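Local coordinates for putative glutaryl-CoA dehydrogenase (Thermus thermophilus, PDB 2EBA), which belongs to the acyl-CoA dehydrogenase family of flavoproteins and carries bound flavin-adenine dinucleotide, at residues I48-F51 against A52-F56; R90-V93 against S94-S98. All blocks are in the same frame, centred on the assembly; numbering follows the deposited sequence.

Contact 1 (I48-F51 against A52-F56)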
loop_
_atom_site.group_PDB
_atom_site.type_symbol
_atom_site.label_atom_id
_atom_site.label_comp_id
_atom_site.label_asym_id
_atom_site.label_seq_id
_atom_site.Cartn_x
_atom_site.Cartn_y
_atom_site.Cartn_z
ATOM N N ILE A 48 -14.389 13.991 -34.975
ATOM C CA ILE A 48 -13.406 13.256 -35.750
ATOM C C ILE A 48 -12.856 14.146 -36.888
ATOM O O ILE A 48 -11.646 14.183 -37.123
ATOM C CB ILE A 48 -14.029 12.005 -36.329
ATOM C CG1 ILE A 48 -14.454 11.108 -35.171
ATOM C CG2 ILE A 48 -13.072 11.318 -37.274
ATOM C CD1 ILE A 48 -15.326 9.988 -35.566
ATOM N N PRO A 49 -13.743 14.843 -37.605
ATOM C CA PRO A 49 -13.176 15.686 -38.658
ATOM C C PRO A 49 -12.307 16.785 -38.035
ATOM O O PRO A 49 -11.299 17.197 -38.645
ATOM C CB PRO A 49 -14.415 16.259 -39.389
ATOM C CG PRO A 49 -15.615 15.602 -38.688
ATOM C CD PRO A 49 -15.103 14.407 -37.974
ATOM N N ARG A 50 -12.643 17.249 -36.836
ATOM C CA ARG A 50 -11.843 18.296 -36.184
ATOM C C ARG A 50 -10.450 17.712 -35.842
ATOM O O ARG A 50 -9.448 18.384 -36.030
ATOM C CB ARG A 50 -12.487 18.798 -34.889
ATOM C CG ARG A 50 -13.815 19.485 -35.155
ATOM C CD ARG A 50 -13.688 20.694 -36.074
ATOM N NE ARG A 50 -13.067 21.800 -35.364
ATOM C CZ ARG A 50 -11.821 22.221 -35.566
ATOM N NH1 ARG A 50 -11.040 21.616 -36.474
ATOM N NH2 ARG A 50 -11.342 23.231 -34.851
ATOM N N PHE A 51 -10.389 16.480 -35.324
ATOM C CA PHE A 51 -9.092 15.860 -34.975
ATOM C C PHE A 51 -8.268 15.721 -36.238
ATOM O O PHE A 51 -7.060 15.909 -36.209
ATOM C CB PHE A 51 -9.246 14.452 -34.409
ATOM C CG PHE A 51 -9.995 14.374 -33.122
ATOM C CD1 PHE A 51 -10.177 15.481 -32.306
ATOM C CD2 PHE A 51 -10.516 13.160 -32.715
ATOM C CE1 PHE A 51 -10.882 15.354 -31.112
ATOM C CE2 PHE A 51 -11.202 13.035 -31.523
ATOM C CZ PHE A 51 -11.388 14.123 -30.732
ATOM N N ALA A 52 -8.933 15.330 -37.326
ATOM C CA ALA A 52 -8.260 15.141 -38.611
ATOM C C ALA A 52 -7.627 16.465 -39.012
ATOM O O ALA A 52 -6.452 16.531 -39.356
ATOM C CB ALA A 52 -9.258 14.692 -39.659
ATOM N N GLU A 53 -8.416 17.527 -38.931
ATOM C CA GLU A 53 -7.936 18.859 -39.268
ATOM C C GLU A 53 -6.771 19.342 -38.408
ATOM O O GLU A 53 -5.942 20.136 -38.860
ATOM C CB GLU A 53 -9.086 19.852 -39.172
ATOM C CG GLU A 53 -9.863 19.966 -40.447
ATOM C CD GLU A 53 -11.339 20.179 -40.205
ATOM O OE1 GLU A 53 -11.693 20.923 -39.265
ATOM O OE2 GLU A 53 -12.150 19.605 -40.963
ATOM N N LEU A 54 -6.707 18.874 -37.170
ATOM C CA LEU A 54 -5.619 19.275 -36.288
ATOM C C LEU A 54 -4.424 18.359 -36.425
ATOM O O LEU A 54 -3.374 18.610 -35.834
ATOM C CB LEU A 54 -6.073 19.308 -34.827
ATOM C CG LEU A 54 -6.852 20.569 -34.473
ATOM C CD1 LEU A 54 -8.296 20.488 -34.943
ATOM C CD2 LEU A 54 -6.793 20.742 -32.985
ATOM N N GLY A 55 -4.589 17.301 -37.217
ATOM C CA GLY A 55 -3.506 16.356 -37.428
ATOM C C GLY A 55 -3.320 15.357 -36.315
ATOM O O GLY A 55 -2.240 14.784 -36.173
ATOM N N PHE A 56 -4.379 15.139 -35.540
ATOM C CA PHE A 56 -4.382 14.197 -34.438
ATOM C C PHE A 56 -4.401 12.782 -34.921
ATOM O O PHE A 56 -4.171 11.855 -34.145
ATOM C CB PHE A 56 -5.631 14.344 -33.601
ATOM C CG PHE A 56 -5.624 15.516 -32.705
ATOM C CD1 PHE A 56 -4.545 16.390 -32.672
ATOM C CD2 PHE A 56 -6.707 15.737 -31.852
ATOM C CE1 PHE A 56 -4.534 17.452 -31.807
ATOM C CE2 PHE A 56 -6.710 16.817 -30.967
ATOM C CZ PHE A 56 -5.626 17.671 -30.943
#

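Contact 2 (R90-V93 against S94-S98)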
loop_
_atom_site.group_PDB
_atom_site.type_symbol
_atom_site.label_atom_id
_atom_site.label_comp_id
_atom_site.label_asym_id
_atom_site.label_seq_id
_atom_site.Cartn_x
_atom_site.Cartn_y
_atom_site.Cartn_z
ATOM N N ARG A 90 -9.332 10.150 -26.299
ATOM C CA ARG A 90 -7.958 9.716 -26.563
ATOM C C ARG A 90 -7.956 8.328 -27.207
ATOM O O ARG A 90 -7.140 8.027 -28.079
ATOM C CB ARG A 90 -7.161 9.702 -25.249
ATOM C CG ARG A 90 -5.634 9.591 -25.387
ATOM C CD ARG A 90 -5.165 8.141 -25.504
ATOM N NE ARG A 90 -5.602 7.356 -24.356
ATOM C CZ ARG A 90 -6.042 6.104 -24.418
ATOM N NH1 ARG A 90 -6.111 5.472 -25.582
ATOM N NH2 ARG A 90 -6.442 5.488 -23.312
ATOM N N SER A 91 -8.899 7.493 -26.766
ATOM C CA SER A 91 -9.049 6.135 -27.275
ATOM C C SER A 91 -9.278 6.125 -28.775
ATOM O O SER A 91 -8.677 5.329 -29.493
ATOM C CB SER A 91 -10.224 5.440 -26.580
ATOM O OG SER A 91 -9.947 5.243 -25.205
ATOM N N PHE A 92 -10.156 7.000 -29.248
ATOM C CA PHE A 92 -10.425 7.057 -30.671
ATOM C C PHE A 92 -9.127 7.315 -31.433
ATOM O O PHE A 92 -8.816 6.617 -32.396
ATOM C CB PHE A 92 -11.454 8.149 -30.999
ATOM C CG PHE A 92 -11.718 8.300 -32.477
ATOM C CD1 PHE A 92 -10.951 9.162 -33.261
ATOM C CD2 PHE A 92 -12.681 7.514 -33.100
ATOM C CE1 PHE A 92 -11.135 9.231 -34.642
ATOM C CE2 PHE A 92 -12.879 7.571 -34.487
ATOM C CZ PHE A 92 -12.099 8.432 -35.261
ATOM N N VAL A 93 -8.365 8.316 -31.005
ATOM C CA VAL A 93 -7.116 8.637 -31.679
ATOM C C VAL A 93 -6.084 7.520 -31.584
ATOM O O VAL A 93 -5.319 7.302 -32.535
ATOM C CB VAL A 93 -6.508 9.936 -31.143
ATOM C CG1 VAL A 93 -5.186 10.218 -31.844
ATOM C CG2 VAL A 93 -7.482 11.068 -31.366
ATOM N N SER A 94 -6.061 6.809 -30.454
ATOM C CA SER A 94 -5.111 5.705 -30.281
ATOM C C SER A 94 -5.413 4.588 -31.268
ATOM O O SER A 94 -4.511 4.064 -31.915
ATOM C CB SER A 94 -5.180 5.137 -28.865
ATOM O OG SER A 94 -4.851 6.120 -27.914
ATOM N N VAL A 95 -6.689 4.229 -31.359
ATOM C CA VAL A 95 -7.151 3.189 -32.258
ATOM C C VAL A 95 -6.833 3.545 -33.706
ATOM O O VAL A 95 -6.161 2.793 -34.399
ATOM C CB VAL A 95 -8.665 2.993 -32.102
ATOM C CG1 VAL A 95 -9.173 1.952 -33.092
ATOM C CG2 VAL A 95 -8.967 2.575 -30.685
ATOM N N GLN A 96 -7.303 4.708 -34.138
ATOM C CA GLN A 96 -7.107 5.205 -35.500
ATOM C C GLN A 96 -5.644 5.324 -35.874
ATOM O O GLN A 96 -5.230 4.962 -36.980
ATOM C CB GLN A 96 -7.750 6.592 -35.650
ATOM C CG GLN A 96 -7.738 7.137 -37.077
ATOM C CD GLN A 96 -8.942 6.684 -37.884
ATOM O OE1 GLN A 96 -9.577 5.678 -37.565
ATOM N NE2 GLN A 96 -9.258 7.426 -38.935
ATOM N N SER A 97 -4.856 5.838 -34.941
ATOM C CA SER A 97 -3.447 6.044 -35.164
ATOM C C SER A 97 -2.578 4.807 -34.984
ATOM O O SER A 97 -1.887 4.407 -35.915
ATOM C CB SER A 97 -2.917 7.149 -34.250
ATOM O OG SER A 97 -3.628 8.350 -34.449
ATOM N N SER A 98 -2.608 4.196 -33.806
ATOM C CA SER A 98 -1.706 3.064 -33.545
ATOM C C SER A 98 -2.232 1.649 -33.761
ATOM O O SER A 98 -1.436 0.712 -33.841
ATOM C CB SER A 98 -1.145 3.177 -32.123
ATOM O OG SER A 98 -0.514 4.437 -31.918
#

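Contact 1 (I48-F51 against A52-F56)
Phe51 and Phe56 meet at the C-terminal end of the short helix 48-54, where Gly55 adopts a positive phi and the chain turns off in a Schellman motif. The N-H of Phe56 bonds back to Phe51 O at 2.9 Å, and beside this bond the two side chains touch: CB of Phe51 lies 3.7 Å from CB of Phe56, and CD1 of Phe51 comes within 3.5 Å of CD2 of Phe56; the rings pair obliquely, their planes 35° apart. The Phe51 ring also packs on Leu82 of helix 72-85 and on Phe92 and Val93 of helix 87-107. The first turn is closed by the N-H of Ala52 bonding to Ile48 O at 3.0 Å, and Ala52 CB rests 3.4 Å from Pro49 O. Elsewhere on the helix, Arg50 bends at chi2 and chi3 until NH1 stands 2.9 Å from Glu53 OE1. Guanidinium and carboxylate planes differ by 22°, yet the N-H points poorly at the oxygen and the hydrogen bond is weak. NE of Arg50 has a second carboxylate, Glu29 of helix 13-29. The ion pair therefore probably draws more on charge than on direction, whereas the buried phenylalanine side chains meet by apolar contact alone.

Contact 2 (R90-V93 against S94-S98)
Arg90 and Ser94 form the tight end of one turn of helix 87-107, in the helical N-terminal domain of the acyl-CoA dehydrogenase fold. The arginine chain bends at chi2 and chi3 and curls back, so that NH1 gives a 2.7 Å bond to Ser94 OG, which lies at the guanidinium edge, near its plane. The same hydroxyl donates to Arg90 O at 3.0 Å, coming from above the carbonyl plane; chi1 of -61° puts OG beside the backbone N, whose own N-H reaches Arg90 O at 2.9 Å. Two bonds thus grip the hydroxyl and two the carbonyl. Glu83 at NE and Tyr364 at NH2 hold the rest of the guanidinium. Val95 is also tightly placed, CG2 lying 3.0 Å from Ser91 O, and its side chain stands about 5 Å from the bound flavin-adenine dinucleotide. All nine residues are buried, leaving no solvent side; the loose part is the Phe92-Gln96 pair, where ring atom CZ stays 4.4 Å from OE1. The Gln96 amide is occupied elsewhere, with Leu120 O and Gly127 N. Ser97, whose OG is also hydrogen-bonded with Gly58 N, repeats the double grip on a carbonyl: its N at 2.9 Å and its OG at 2.8 Å approach Val93 O from opposite faces of the carbonyl plane.

Following the chain from the N terminus, helix 13-29 comes first and flanks contact 1, which spans helix 48-54 and the turn that ends it. Helix 72-85 follows, then contact 2 within helix 87-107. Each contact closes no more than a local turn, and the two stand in series, neither nested nor crossed. They nevertheless touch, with centres about 12 Å apart: Ile48 packs on Phe92, and Phe56 O lies against Val93 and Ser97. Helix 72-85 serves both, Ile78 meeting Phe56 and Val93. Contact 2 continues inward to helix 235-269, where Ile248 touches Arg90, so the pair spans from the partly exposed helix 48-54 to the chain's interior.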